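Local structure of peptide ABC transporter, peptide-binding protein (Enterococcus faecalis, 3O6P) at residues D45-P50 with P224-K228. The protein probably binds peptides for uptake by an ABC transporter, this chain being one piece of a longer solute-binding protein of family 5. Residues are numbered along the deposited sequence; the frame is centred on the assembly and turned at random.
Sequences DGSIEP and PLFQK
The F226 ring meets S47 obliquely, beside a single antiparallel bridge in this fragment of a family 5 solute-binding protein. OG of S47 lies 3.5 Å from F226 CD1, and S47 CB is nearly as close. The ring also touches V39 and L43 of helix 35-43. The D45 carboxylate has the aliphatic end of K228 beside it, with OD2 3.5 Å from K228 CE. D45 and K228 are oppositely charged, but their charged atoms do not touch.

The bridge fastens the loop after helix 35-43, within the family 5 region, to strand 223-228, the outermost strand of the mixed sheet on this side. I48 and Q227 are the hydrogen-bonded pair. I48 N donates to Q227 O at 2.8 Å, and Q227 N donates back to I48 O. Both bonds are almost straight. On its other side the strand pairs with strand 5-11, where L225 and F226 both face Q7 in a classic beta bulge.

P50 sets its puckered ring against the strand backbone. P50 CD is 3.4 Å from L225 O, a buried oxygen with no polar partner in the model. P50 CB touches P224 CB at 4.0 Å, and I76 touches both prolines.

I48 and Q227 run alongside each other, both projecting to one side of the bridge, with I48 CG1 4.0 Å from Q227 CB. Q227 CG is anti to its own backbone N (chi1 169°) and the chain stays extended, which carries the amide to one water. That water lies within hydrogen-bonding distance of both Q227 OE1 and E49 O; with further acceptors nearby, it need not donate to both at once. OE1 also accepts from A56 N.

The loop is braced by an Asx turn at D45. D45 OD1 takes two bonds from S47. S47 N approaches on the anti side, 34° out of the carboxylate plane. S47 OG donates on the syn side, 2.6 Å from OD1 and 15° out of that plane.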
# COMPACT_ATOMS: atom_id res chain seq x y z
N ASP A 45 -0.14 -1.60 20.02
CA ASP A 45 -0.05 -3.06 20.14
C ASP A 45 1.26 -3.61 19.61
O ASP A 45 1.39 -4.82 19.42
CB ASP A 45 -1.23 -3.73 19.40
CG ASP A 45 -1.16 -3.53 17.90
OD1 ASP A 45 -0.27 -2.78 17.41
OD2 ASP A 45 -1.98 -4.14 17.18
N GLY A 46 2.23 -2.73 19.39
CA GLY A 46 3.55 -3.16 18.93
C GLY A 46 3.75 -2.90 17.45
O GLY A 46 4.86 -3.00 16.93
N SER A 47 2.66 -2.53 16.76
CA SER A 47 2.78 -2.12 15.36
C SER A 47 3.68 -0.90 15.28
O SER A 47 3.70 -0.07 16.20
CB SER A 47 1.40 -1.75 14.78
OG SER A 47 0.51 -2.85 14.93
N ILE A 48 4.41 -0.77 14.17
CA ILE A 48 5.27 0.41 13.97
C ILE A 48 4.98 1.07 12.64
O ILE A 48 4.35 0.47 11.75
CB ILE A 48 6.79 0.06 14.05
CG1 ILE A 48 7.21 -0.88 12.92
CG2 ILE A 48 7.12 -0.54 15.40
CD1 ILE A 48 8.72 -1.10 12.81
N GLU A 49 5.39 2.33 12.49
CA GLU A 49 5.26 3.01 11.20
C GLU A 49 5.87 2.18 10.07
O GLU A 49 6.91 1.53 10.27
CB GLU A 49 5.92 4.37 11.24
CG GLU A 49 5.17 5.33 12.12
CD GLU A 49 5.92 6.63 12.28
OE1 GLU A 49 6.08 7.36 11.29
OE2 GLU A 49 6.37 6.93 13.40
N PRO A 50 5.23 2.18 8.88
CA PRO A 50 5.77 1.38 7.78
C PRO A 50 6.85 2.18 7.03
O PRO A 50 6.61 3.34 6.66
CB PRO A 50 4.55 1.17 6.88
CG PRO A 50 3.73 2.48 7.06
CD PRO A 50 4.03 2.95 8.50
N PRO A 224 0.67 1.47 2.29
CA PRO A 224 1.01 0.76 3.56
C PRO A 224 0.58 1.57 4.77
O PRO A 224 0.69 2.79 4.76
CB PRO A 224 2.55 0.64 3.49
CG PRO A 224 2.87 0.73 2.00
CD PRO A 224 1.89 1.80 1.51
N LEU A 225 0.03 0.87 5.76
CA LEU A 225 -0.48 1.52 6.97
C LEU A 225 0.45 1.32 8.17
O LEU A 225 0.71 2.28 8.91
CB LEU A 225 -1.89 1.00 7.28
CG LEU A 225 -2.94 1.27 6.20
CD1 LEU A 225 -4.24 0.62 6.66
CD2 LEU A 225 -3.11 2.80 6.01
N PHE A 226 0.95 0.10 8.36
CA PHE A 226 1.88 -0.16 9.45
C PHE A 226 2.56 -1.50 9.24
O PHE A 226 2.14 -2.30 8.39
CB PHE A 226 1.17 -0.12 10.84
CG PHE A 226 0.03 -1.12 11.00
CD1 PHE A 226 0.30 -2.43 11.42
CD2 PHE A 226 -1.30 -0.74 10.79
CE1 PHE A 226 -0.75 -3.38 11.60
CE2 PHE A 226 -2.36 -1.67 10.97
CZ PHE A 226 -2.08 -3.00 11.38
N GLN A 227 3.62 -1.73 10.00
CA GLN A 227 4.31 -3.03 10.04
C GLN A 227 4.14 -3.64 11.44
O GLN A 227 4.10 -2.93 12.44
CB GLN A 227 5.79 -2.84 9.71
CG GLN A 227 6.67 -4.07 9.98
CD GLN A 227 8.13 -3.80 9.72
OE1 GLN A 227 8.50 -2.93 8.91
NE2 GLN A 227 8.99 -4.55 10.41
N LYS A 228 4.01 -4.96 11.51
CA LYS A 228 3.94 -5.63 12.80
C LYS A 228 4.82 -6.85 12.64
O LYS A 228 4.51 -7.74 11.85
CB LYS A 228 2.48 -5.99 13.14
CG LYS A 228 2.24 -6.37 14.63
CD LYS A 228 0.75 -6.31 14.97
CE LYS A 228 0.47 -6.51 16.46
NZ LYS A 228 1.19 -7.68 16.98
O HOH W 1 8.66 -0.30 9.04